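PDB 3TQE: malonyl-CoA-[acyl-carrier-protein] transacylase from Coxiella burnetii, which probably transfers the malonyl group from malonyl-CoA to holo-acyl carrier protein, releasing CoA, a step of fatty acid metabolism. Local coordinates for residues A[297-302]-A[308-313]; A[137-142]-A[185-190]; A[41-46]-A[113-118]; A[68-73]-A[279-284]. One frame throughout, in Å; residues are numbered along the deposited sequence.

Contact 1 (A[297-302]-A[308-313])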
loop_
_atom_site.group_PDB
_atom_site.type_symbol
_atom_site.label_atom_id
_atom_site.label_comp_id
_atom_site.label_asym_id
_atom_site.label_seq_id
_atom_site.Cartn_x
_atom_site.Cartn_y
_atom_site.Cartn_z
ATOM N N GLU A 297 -12.196 7.356 12.271
ATOM C CA GLU A 297 -11.454 8.584 12.167
ATOM C C GLU A 297 -10.100 8.265 11.563
ATOM O O GLU A 297 -9.454 7.352 12.021
ATOM C CB GLU A 297 -11.264 9.138 13.566
ATOM C CG GLU A 297 -10.475 10.409 13.636
ATOM C CD GLU A 297 -10.502 11.069 15.009
ATOM O OE1 GLU A 297 -10.942 10.439 15.985
ATOM O OE2 GLU A 297 -10.081 12.241 15.108
ATOM N N ILE A 298 -9.698 8.991 10.525
ATOM C CA ILE A 298 -8.395 8.784 9.902
ATOM C C ILE A 298 -7.678 10.110 9.932
ATOM O O ILE A 298 -8.190 11.133 9.447
ATOM C CB ILE A 298 -8.478 8.260 8.447
ATOM C CG1 ILE A 298 -9.437 7.074 8.355
ATOM C CG2 ILE A 298 -7.076 7.849 7.946
ATOM C CD1 ILE A 298 -10.838 7.437 7.931
ATOM N N LEU A 299 -6.510 10.104 10.536
ATOM C CA LEU A 299 -5.753 11.309 10.721
ATOM C C LEU A 299 -4.559 11.344 9.795
ATOM O O LEU A 299 -3.830 10.380 9.683
ATOM C CB LEU A 299 -5.273 11.372 12.151
ATOM C CG LEU A 299 -6.419 11.423 13.176
ATOM C CD1 LEU A 299 -5.904 10.938 14.531
ATOM C CD2 LEU A 299 -6.934 12.814 13.247
ATOM N N PRO A 300 -4.371 12.461 9.096
ATOM C CA PRO A 300 -3.204 12.632 8.271
ATOM C C PRO A 300 -1.984 13.007 9.090
ATOM O O PRO A 300 -2.094 13.565 10.190
ATOM C CB PRO A 300 -3.591 13.792 7.372
ATOM C CG PRO A 300 -4.465 14.587 8.168
ATOM C CD PRO A 300 -5.230 13.648 9.065
ATOM N N LEU A 301 -0.818 12.727 8.539
ATOM C CA LEU A 301 0.439 12.901 9.250
ATOM C C LEU A 301 1.489 13.625 8.419
ATOM O O LEU A 301 2.677 13.386 8.581
ATOM C CB LEU A 301 0.974 11.547 9.672
ATOM C CG LEU A 301 0.142 10.750 10.672
ATOM C CD1 LEU A 301 0.862 9.438 10.937
ATOM C CD2 LEU A 301 -0.095 11.512 11.976
ATOM N N THR A 302 1.059 14.495 7.528
ATOM C CA THR A 302 1.965 15.013 6.520
ATOM C C THR A 302 2.633 16.343 6.875
ATOM O O THR A 302 3.397 16.884 6.077
ATOM C CB THR A 302 1.244 15.126 5.202
ATOM O OG1 THR A 302 -0.003 15.787 5.415
ATOM C CG2 THR A 302 1.013 13.741 4.594
ATOM N N LEU A 308 1.419 16.371 15.496
ATOM C CA LEU A 308 1.195 16.732 16.889
ATOM C C LEU A 308 -0.277 16.698 17.240
ATOM O O LEU A 308 -0.629 16.250 18.317
ATOM C CB LEU A 308 1.797 18.099 17.178
ATOM C CG LEU A 308 3.328 18.116 17.152
ATOM C CD1 LEU A 308 3.784 19.557 17.160
ATOM C CD2 LEU A 308 3.959 17.352 18.292
ATOM N N THR A 309 -1.141 17.113 16.326
ATOM C CA THR A 309 -2.578 17.036 16.513
ATOM C C THR A 309 -3.045 15.594 16.702
ATOM O O THR A 309 -3.842 15.295 17.590
ATOM C CB THR A 309 -3.289 17.649 15.323
ATOM O OG1 THR A 309 -3.005 19.052 15.329
ATOM C CG2 THR A 309 -4.785 17.446 15.363
ATOM N N ALA A 310 -2.527 14.713 15.858
ATOM C CA ALA A 310 -2.861 13.302 15.919
ATOM C C ALA A 310 -2.411 12.705 17.238
ATOM O O ALA A 310 -3.123 11.911 17.822
ATOM C CB ALA A 310 -2.244 12.561 14.743
ATOM N N ILE A 311 -1.199 13.013 17.678
ATOM C CA ILE A 311 -0.714 12.493 18.937
ATOM C C ILE A 311 -1.601 12.969 20.073
ATOM O O ILE A 311 -1.993 12.198 20.952
ATOM C CB ILE A 311 0.733 12.877 19.175
ATOM C CG1 ILE A 311 1.637 12.250 18.109
ATOM C CG2 ILE A 311 1.175 12.481 20.571
ATOM C CD1 ILE A 311 3.069 12.755 18.125
ATOM N N LYS A 312 -1.950 14.238 20.038
ATOM C CA LYS A 312 -2.776 14.798 21.090
ATOM C C LYS A 312 -4.155 14.134 21.111
ATOM O O LYS A 312 -4.720 13.910 22.187
ATOM C CB LYS A 312 -2.880 16.315 20.906
ATOM C CG LYS A 312 -3.509 16.987 22.089
ATOM C CD LYS A 312 -3.496 18.497 21.970
ATOM C CE LYS A 312 -3.985 19.109 23.276
ATOM N NZ LYS A 312 -4.082 20.604 23.214
ATOM N N ARG A 313 -4.697 13.803 19.954
ATOM C CA ARG A 313 -6.011 13.188 19.852
ATOM C C ARG A 313 -6.100 11.890 20.629
ATOM O O ARG A 313 -7.169 11.537 21.136
ATOM C CB ARG A 313 -6.387 12.972 18.392
ATOM C CG ARG A 313 -7.806 12.562 18.217
ATOM C CD ARG A 313 -7.901 11.088 18.117
ATOM N NE ARG A 313 -9.290 10.640 18.113
ATOM C CZ ARG A 313 -9.974 10.201 19.170
ATOM N NH1 ARG A 313 -9.432 10.158 20.381
ATOM N NH2 ARG A 313 -11.222 9.788 18.994
#

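Contact 2 (A[137-142]-A[185-190])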
loop_
_atom_site.group_PDB
_atom_site.type_symbol
_atom_site.label_atom_id
_atom_site.label_comp_id
_atom_site.label_asym_id
_atom_site.label_seq_id
_atom_site.Cartn_x
_atom_site.Cartn_y
_atom_site.Cartn_z
ATOM N N GLY A 137 -8.509 -1.949 -13.539
ATOM C CA GLY A 137 -9.705 -1.153 -13.635
ATOM C C GLY A 137 -10.440 -1.063 -12.324
ATOM O O GLY A 137 -10.490 -2.008 -11.577
ATOM N N ALA A 138 -11.043 0.085 -12.086
ATOM C CA ALA A 138 -11.802 0.343 -10.890
ATOM C C ALA A 138 -13.266 0.210 -11.166
ATOM O O ALA A 138 -13.758 0.750 -12.158
ATOM C CB ALA A 138 -11.512 1.739 -10.418
ATOM N N ILE A 139 -13.959 -0.490 -10.279
ATOM C CA ILE A 139 -15.391 -0.670 -10.366
ATOM C C ILE A 139 -15.981 -0.152 -9.075
ATOM O O ILE A 139 -15.587 -0.589 -7.993
ATOM C CB ILE A 139 -15.777 -2.118 -10.551
ATOM C CG1 ILE A 139 -15.173 -2.657 -11.849
ATOM C CG2 ILE A 139 -17.284 -2.260 -10.570
ATOM C CD1 ILE A 139 -15.385 -4.124 -12.049
ATOM N N ILE A 140 -16.913 0.785 -9.189
ATOM C CA ILE A 140 -17.567 1.346 -8.019
ATOM C C ILE A 140 -19.039 1.067 -8.139
ATOM O O ILE A 140 -19.634 1.348 -9.177
ATOM C CB ILE A 140 -17.305 2.840 -7.909
ATOM C CG1 ILE A 140 -15.798 3.078 -7.783
ATOM C CG2 ILE A 140 -18.083 3.421 -6.740
ATOM C CD1 ILE A 140 -15.397 4.493 -7.495
ATOM N N GLY A 141 -19.617 0.486 -7.095
ATOM C CA GLY A 141 -21.060 0.295 -7.009
ATOM C C GLY A 141 -21.592 -1.114 -7.128
ATOM O O GLY A 141 -22.827 -1.318 -7.075
ATOM N N LEU A 142 -20.706 -2.095 -7.286
ATOM C CA LEU A 142 -21.074 -3.504 -7.280
ATOM C C LEU A 142 -20.341 -4.193 -6.138
ATOM O O LEU A 142 -19.256 -3.757 -5.742
ATOM C CB LEU A 142 -20.677 -4.186 -8.590
ATOM C CG LEU A 142 -21.349 -3.692 -9.863
ATOM C CD1 LEU A 142 -20.785 -4.464 -11.033
ATOM C CD2 LEU A 142 -22.861 -3.851 -9.800
ATOM N N ASN A 185 -16.816 -3.265 -18.994
ATOM C CA ASN A 185 -18.027 -2.984 -19.739
ATOM C C ASN A 185 -19.217 -3.770 -19.195
ATOM O O ASN A 185 -20.315 -3.236 -19.074
ATOM C CB ASN A 185 -17.788 -3.265 -21.223
ATOM C CG ASN A 185 -18.770 -2.554 -22.085
ATOM O OD1 ASN A 185 -18.886 -1.329 -22.049
ATOM N ND2 ASN A 185 -19.482 -3.287 -22.841
HETATM N N MSE A 186 -18.994 -5.032 -18.824
HETATM C CA MSE A 186 -20.045 -5.817 -18.192
HETATM C C MSE A 186 -20.456 -5.220 -16.868
HETATM O O MSE A 186 -21.623 -5.236 -16.513
HETATM C CB MSE A 186 -19.598 -7.231 -17.949
HETATM C CG MSE A 186 -19.490 -8.038 -19.120
HETATM SE SE MSE A 186 -19.164 -9.872 -18.630
HETATM C CE MSE A 186 -18.719 -10.430 -20.367
ATOM N N ALA A 187 -19.502 -4.699 -16.112
ATOM C CA ALA A 187 -19.853 -4.110 -14.830
ATOM C C ALA A 187 -20.788 -2.936 -15.025
ATOM O O ALA A 187 -21.741 -2.773 -14.286
ATOM C CB ALA A 187 -18.605 -3.689 -14.084
ATOM N N LYS A 188 -20.520 -2.120 -16.034
ATOM C CA LYS A 188 -21.393 -1.003 -16.353
ATOM C C LYS A 188 -22.765 -1.509 -16.734
ATOM O O LYS A 188 -23.790 -0.962 -16.274
ATOM C CB LYS A 188 -20.790 -0.196 -17.491
ATOM C CG LYS A 188 -19.893 0.895 -17.005
ATOM C CD LYS A 188 -20.775 2.018 -16.449
ATOM C CE LYS A 188 -20.023 3.273 -16.184
ATOM N NZ LYS A 188 -20.873 4.234 -15.437
ATOM N N THR A 189 -22.788 -2.581 -17.518
ATOM C CA THR A 189 -24.023 -3.209 -17.942
ATOM C C THR A 189 -24.847 -3.689 -16.748
ATOM O O THR A 189 -26.074 -3.576 -16.733
ATOM C CB THR A 189 -23.740 -4.333 -18.953
ATOM O OG1 THR A 189 -22.926 -3.812 -20.018
ATOM C CG2 THR A 189 -25.018 -4.874 -19.534
ATOM N N GLU A 190 -24.159 -4.148 -15.702
ATOM C CA GLU A 190 -24.806 -4.636 -14.478
ATOM C C GLU A 190 -25.096 -3.540 -13.439
ATOM O O GLU A 190 -25.567 -3.836 -12.324
ATOM C CB GLU A 190 -23.943 -5.737 -13.857
ATOM C CG GLU A 190 -23.792 -6.988 -14.711
ATOM C CD GLU A 190 -25.084 -7.761 -14.929
ATOM O OE1 GLU A 190 -25.715 -8.160 -13.926
ATOM O OE2 GLU A 190 -25.457 -7.995 -16.110
#

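Contact 3 (A[41-46]-A[113-118])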
loop_
_atom_site.group_PDB
_atom_site.type_symbol
_atom_site.label_atom_id
_atom_site.label_comp_id
_atom_site.label_asym_id
_atom_site.label_seq_id
_atom_site.Cartn_x
_atom_site.Cartn_y
_atom_site.Cartn_z
ATOM N N SER A 41 18.635 6.821 -0.697
ATOM C CA SER A 41 19.450 7.183 -1.839
ATOM C C SER A 41 20.765 6.449 -1.839
ATOM O O SER A 41 21.252 6.097 -2.906
ATOM C CB SER A 41 19.697 8.685 -1.847
ATOM O OG SER A 41 18.481 9.364 -2.059
ATOM N N SER A 42 21.338 6.223 -0.670
ATOM C CA SER A 42 22.563 5.460 -0.603
ATOM C C SER A 42 22.326 4.022 -1.052
ATOM O O SER A 42 23.163 3.427 -1.744
ATOM C CB SER A 42 23.164 5.548 0.785
ATOM O OG SER A 42 23.615 6.874 0.996
ATOM N N ALA A 43 21.170 3.484 -0.717
ATOM C CA ALA A 43 20.824 2.146 -1.127
ATOM C C ALA A 43 20.531 2.038 -2.627
ATOM O O ALA A 43 20.882 1.034 -3.257
ATOM C CB ALA A 43 19.633 1.685 -0.333
ATOM N N LEU A 44 19.912 3.067 -3.200
ATOM C CA LEU A 44 19.441 3.079 -4.587
ATOM C C LEU A 44 20.491 3.558 -5.565
ATOM O O LEU A 44 20.400 3.304 -6.769
ATOM C CB LEU A 44 18.231 4.000 -4.700
ATOM C CG LEU A 44 16.990 3.514 -3.970
ATOM C CD1 LEU A 44 16.028 4.683 -3.755
ATOM C CD2 LEU A 44 16.349 2.371 -4.723
ATOM N N ALA A 45 21.421 4.353 -5.046
ATOM C CA ALA A 45 22.509 4.969 -5.819
ATOM C C ALA A 45 22.103 6.160 -6.679
ATOM O O ALA A 45 22.860 6.593 -7.532
ATOM C CB ALA A 45 23.299 3.923 -6.654
ATOM N N TYR A 46 20.945 6.745 -6.413
ATOM C CA TYR A 46 20.558 8.022 -6.992
ATOM C C TYR A 46 19.835 8.806 -5.905
ATOM O O TYR A 46 19.483 8.253 -4.854
ATOM C CB TYR A 46 19.669 7.874 -8.227
ATOM C CG TYR A 46 18.336 7.219 -7.962
ATOM C CD1 TYR A 46 17.238 7.979 -7.606
ATOM C CD2 TYR A 46 18.175 5.844 -8.036
ATOM C CE1 TYR A 46 16.023 7.406 -7.321
ATOM C CE2 TYR A 46 16.948 5.265 -7.797
ATOM C CZ TYR A 46 15.874 6.062 -7.429
ATOM O OH TYR A 46 14.687 5.486 -7.163
ATOM N N GLU A 113 17.516 -2.302 3.380
ATOM C CA GLU A 113 17.283 -3.569 2.693
ATOM C C GLU A 113 15.920 -3.570 2.025
ATOM O O GLU A 113 15.757 -4.016 0.887
ATOM C CB GLU A 113 17.463 -4.733 3.653
ATOM C CG GLU A 113 18.906 -4.782 4.139
ATOM C CD GLU A 113 19.250 -5.876 5.103
ATOM O OE1 GLU A 113 18.372 -6.698 5.453
ATOM O OE2 GLU A 113 20.450 -5.890 5.520
ATOM N N ALA A 114 14.936 -3.037 2.723
ATOM C CA ALA A 114 13.599 -2.946 2.166
ATOM C C ALA A 114 13.555 -2.024 0.955
ATOM O O ALA A 114 12.817 -2.287 0.016
ATOM C CB ALA A 114 12.585 -2.538 3.240
ATOM N N VAL A 115 14.303 -0.935 0.987
ATOM C CA VAL A 115 14.359 -0.034 -0.157
ATOM C C VAL A 115 14.835 -0.780 -1.387
ATOM O O VAL A 115 14.247 -0.673 -2.474
ATOM C CB VAL A 115 15.251 1.183 0.141
ATOM C CG1 VAL A 115 15.570 1.983 -1.133
ATOM C CG2 VAL A 115 14.600 2.034 1.175
ATOM N N LYS A 116 15.918 -1.525 -1.230
ATOM C CA LYS A 116 16.445 -2.270 -2.369
ATOM C C LYS A 116 15.439 -3.325 -2.827
ATOM O O LYS A 116 15.261 -3.567 -4.020
ATOM C CB LYS A 116 17.754 -2.924 -2.009
ATOM C CG LYS A 116 18.850 -1.968 -1.709
ATOM C CD LYS A 116 20.145 -2.719 -1.469
ATOM C CE LYS A 116 21.292 -1.802 -1.184
ATOM N NZ LYS A 116 22.461 -2.622 -0.709
ATOM N N LEU A 117 14.781 -3.959 -1.873
ATOM C CA LEU A 117 13.858 -5.014 -2.184
ATOM C C LEU A 117 12.647 -4.472 -2.967
ATOM O O LEU A 117 12.168 -5.109 -3.897
ATOM C CB LEU A 117 13.380 -5.674 -0.905
ATOM C CG LEU A 117 12.455 -6.851 -1.072
ATOM C CD1 LEU A 117 13.132 -7.989 -1.826
ATOM C CD2 LEU A 117 11.971 -7.271 0.294
ATOM N N VAL A 118 12.118 -3.324 -2.566
ATOM C CA VAL A 118 10.945 -2.827 -3.263
ATOM C C VAL A 118 11.298 -2.227 -4.607
ATOM O O VAL A 118 10.459 -2.212 -5.487
ATOM C CB VAL A 118 10.062 -1.892 -2.420
ATOM C CG1 VAL A 118 9.578 -2.591 -1.152
ATOM C CG2 VAL A 118 10.728 -0.562 -2.136
#

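Contact 4 (A[68-73]-A[279-284])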
loop_
_atom_site.group_PDB
_atom_site.type_symbol
_atom_site.label_atom_id
_atom_site.label_comp_id
_atom_site.label_asym_id
_atom_site.label_seq_id
_atom_site.Cartn_x
_atom_site.Cartn_y
_atom_site.Cartn_z
ATOM N N PRO A 68 10.162 2.487 -4.198
ATOM C CA PRO A 68 11.073 2.981 -3.173
ATOM C C PRO A 68 10.718 4.395 -2.693
ATOM O O PRO A 68 10.940 4.708 -1.536
ATOM C CB PRO A 68 12.451 2.938 -3.840
ATOM C CG PRO A 68 12.183 2.795 -5.272
ATOM C CD PRO A 68 10.864 2.120 -5.431
ATOM N N ALA A 69 10.149 5.226 -3.555
ATOM C CA ALA A 69 9.765 6.577 -3.172
ATOM C C ALA A 69 8.722 6.514 -2.068
ATOM O O ALA A 69 8.816 7.210 -1.071
ATOM C CB ALA A 69 9.222 7.331 -4.354
ATOM N N LEU A 70 7.706 5.684 -2.273
ATOM C CA LEU A 70 6.624 5.617 -1.301
ATOM C C LEU A 70 7.045 4.902 -0.038
ATOM O O LEU A 70 6.658 5.284 1.073
ATOM C CB LEU A 70 5.424 4.951 -1.906
ATOM C CG LEU A 70 4.622 5.885 -2.782
ATOM C CD1 LEU A 70 3.549 5.052 -3.475
ATOM C CD2 LEU A 70 4.010 7.049 -1.980
ATOM N N LEU A 71 7.851 3.854 -0.165
ATOM C CA LEU A 71 8.343 3.208 1.042
ATOM C C LEU A 71 9.096 4.223 1.891
ATOM O O LEU A 71 8.920 4.316 3.112
ATOM C CB LEU A 71 9.247 2.029 0.701
ATOM C CG LEU A 71 9.979 1.419 1.875
ATOM C CD1 LEU A 71 8.972 0.765 2.784
ATOM C CD2 LEU A 71 11.061 0.457 1.406
ATOM N N THR A 72 9.930 5.012 1.242
ATOM C CA THR A 72 10.762 5.995 1.935
ATOM C C THR A 72 9.893 7.082 2.557
ATOM O O THR A 72 10.109 7.462 3.692
ATOM C CB THR A 72 11.813 6.554 0.975
ATOM O OG1 THR A 72 12.612 5.482 0.492
ATOM C CG2 THR A 72 12.718 7.560 1.678
ATOM N N ALA A 73 8.909 7.554 1.818
ATOM C CA ALA A 73 8.000 8.581 2.331
ATOM C C ALA A 73 7.242 8.065 3.550
ATOM O O ALA A 73 7.130 8.749 4.560
ATOM C CB ALA A 73 7.032 9.018 1.264
ATOM N N CYS A 279 -0.020 6.813 7.460
ATOM C CA CYS A 279 1.404 7.028 7.594
ATOM C C CYS A 279 2.043 7.038 6.228
ATOM O O CYS A 279 2.708 6.112 5.817
ATOM C CB CYS A 279 2.008 5.979 8.502
ATOM S SG CYS A 279 3.653 6.384 9.071
ATOM N N GLY A 280 1.820 8.123 5.523
ATOM C CA GLY A 280 2.329 8.296 4.171
ATOM C C GLY A 280 1.726 9.529 3.564
ATOM O O GLY A 280 0.920 10.235 4.187
ATOM N N PRO A 281 2.098 9.818 2.327
ATOM C CA PRO A 281 1.544 10.939 1.602
ATOM C C PRO A 281 0.129 10.642 1.114
ATOM O O PRO A 281 -0.276 9.475 1.002
ATOM C CB PRO A 281 2.483 11.052 0.432
ATOM C CG PRO A 281 2.919 9.626 0.173
ATOM C CD PRO A 281 2.980 8.987 1.511
ATOM N N ASP A 282 -0.614 11.701 0.819
ATOM C CA ASP A 282 -1.947 11.640 0.246
ATOM C C ASP A 282 -2.943 11.105 1.279
ATOM O O ASP A 282 -2.570 10.773 2.388
ATOM C CB ASP A 282 -1.955 10.863 -1.075
ATOM C CG ASP A 282 -3.000 11.352 -2.064
ATOM O OD1 ASP A 282 -3.922 12.128 -1.675
ATOM O OD2 ASP A 282 -2.894 10.913 -3.229
ATOM N N ASN A 283 -4.201 11.068 0.905
ATOM C CA ASN A 283 -5.268 10.647 1.791
ATOM C C ASN A 283 -6.120 9.549 1.166
ATOM O O ASN A 283 -7.316 9.431 1.448
ATOM C CB ASN A 283 -6.093 11.849 2.222
ATOM C CG ASN A 283 -6.795 12.519 1.078
ATOM O OD1 ASN A 283 -6.723 12.090 -0.054
ATOM N ND2 ASN A 283 -7.509 13.612 1.392
ATOM N N LYS A 284 -5.479 8.712 0.340
ATOM C CA LYS A 284 -6.198 7.678 -0.366
ATOM C C LYS A 284 -6.771 6.652 0.594
ATOM O O LYS A 284 -7.896 6.195 0.420
ATOM C CB LYS A 284 -5.287 7.018 -1.396
ATOM C CG LYS A 284 -4.806 7.956 -2.478
ATOM C CD LYS A 284 -5.895 8.262 -3.437
ATOM C CE LYS A 284 -5.362 8.926 -4.703
ATOM N NZ LYS A 284 -5.204 10.387 -4.482
#

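Contact 1 (A[297-302]-A[308-313])
Ala310 presents its CB to two leucines of segment 297-302, the point where helix 304-313 folds back over strand 297-300, an edge strand of the four-stranded parallel sheet. The short strand and helix segments run 145° apart in direction, with their axes 8.6 Å from each other at closest approach. Leu301 CD2 lies 3.7 Å from Ala310 CB, and Leu299 CD1 meets the same methyl at 4.0 Å, so two branched ends close over one small residue. Leu301 and Ala310 are buried: Trp81 of helix 63-83 touches both, and Met277 of the next strand touches both leucines. Leu299 CD1 leads over to the looser side, lying 4.1 Å from Arg313 CD. Towards Glu297 the contact becomes polar and partly exposed. The Glu297 chain is extended, with CG anti to the backbone N (chi1 179°), and carries its carboxylate out to Arg313, whose chain bends at chi2. Arg313 grips OE1 side-on with two nitrogens: NE to OE1 is 2.7 Å and nearly straight, NH2 to OE1 is 3.1 Å and more bent. OE1 lies in the guanidinium plane, yet the carboxylate is turned 54° from that plane, and NE reaches OE1 from above the carboxylate. Both donors converge on one oxygen, which would be expected to draw negative charge towards OE1; the salt bridge thus ties Glu297 of the edge strand to Arg313 of the C-terminal segment.

Contact 2 (A[137-142]-A[185-190])
Ile139 lays the CD1 end of its side chain against Ala187 CB, 3.8 Å away, with its CG2 branch only slightly farther off at 4.0 Å. CG1 stands anti to the carbonyl carbon (chi1 -61°), which sends CD1 forward to the helix although the CB itself does not point there. Leu142, just beyond the strand, reaches the same methyl from its own side: its CD1 is 3.8 Å from Ala187 CB and equally far from Ala187 O. Its other branch goes to the helix end, where CD2 lies 3.7 Å from Glu190 O. Glu190 adds little more than its backbone and CB, since its carboxylate leads away from the strand. The contact is therefore apolar, with Ala187 CB between Ile139 CD1 and Leu142 CD1. The CA atoms of Ile139 and Ala187 are 7.2 Å apart, a spacing consistent with the small alanine between them. Helix 177-189 here packs on strand 134-140 in the ferredoxin-like subdomain, far from the annotated sites. Ile147 of helix 144-155 touches both Ile139 and Leu142, Ala192 meets all three apolar residues, and Ala195 of the edge strand 194-197 borders Ala187.

Contact 3 (A[41-46]-A[113-118])
The last turn of helix 31-44 comes against helix 111-128, with the CA atoms of Ala43 and Lys116 6.3 Å apart; Ala45 then leaves the helix with positive phi (76°). This is helix-to-helix packing within the acyl transferase domain, made by alanine, leucine, valine and the aliphatic part of a lysine. Leu44 and Val115 form its inner side, their side chains crossing at about a right angle. Val115 CG1 stands anti to the backbone N (chi1 168°), and this methyl covers the fork of the leucine: it lies 3.5 Å from Leu44 CG, 3.7 Å from CD2 and 3.8 Å from CD1. Helix 63-83 completes this side, Leu44 touching Pro68 and Val115 touching Leu71. Ala43 bridges inner and outer sides. Its CB is 4.2 Å from Val115 CG1 and also borders Lys116, whose exposed chain runs extended past it. The lysine contributes methylenes here, while its ammonium end continues beyond the alanine. Lys116 CG and CE each lie 4.0 Å from Ala43 CB, and CE comes to 3.5 Å from Ala43 O.

Contact 4 (A[68-73]-A[279-284])
Helix segment 68-73 faces an irregular segment, 279-284, that leaves strand 275-278 and leads into helix 284-292; the backbones come nearest where the CA atoms of Ala73 and Gly280 are 6.0 Å apart. Pro281 does the touching for segment 279-284, its ring directed at the helix. Leu70 meets the ring obliquely through one branch, CD2 lying 3.5 Å from Pro281 CG and 4.1 Å from Pro281 CD. With CG anti to the carbonyl carbon (chi1 -80°), the Leu70 chain swings its end towards the proline although its CB does not aim there. One turn on, Ala73 CB lies 4.1 Å from Pro281 CD, so Pro281 CG and CD rest against two residues one turn apart. Met22 touches both Ala73 and Pro281. The segment thus links the end of a central strand of the four-stranded parallel sheet to helix 63-83, an alpha/beta arrangement close to the centre of the chain. The side chain of Leu70 is about 9 Å from that of Ser96, a predicted active-site residue, and about 8 Å from a bound glycine. Beyond the proline, Asp282 braces the turn into the next helix: OD1 accepts the backbone N of Asn283 from above the carboxylate plane, while Lys284 NZ forms a salt bridge with Asp282 OD2 at 2.7 Å, meeting it from the syn side but tilted out of the carboxylate plane.

In the fold
Along the chain, contact 3 closes before contacts 2 and 1 open; contact 4 joins an early helix to a late loop, its segments alternating with those of contact 3 and enclosing contact 2. Contacts 3 and 4 lie about 15 Å apart between centres and touch through Leu71 and Pro68, which pack on segment 113-118. Contacts 4 and 1 lie about 16 Å apart and touch where Thr302 meets Gly280 and Pro281. Helix 63-83 supplies one side of contact 4 and touches contacts 1 and 3. Contact 2 stands apart in the mixed sheet, its centre 28 to 38 Å from the others, consistent with a larger alpha/beta subdomain and a smaller ferredoxin-like one.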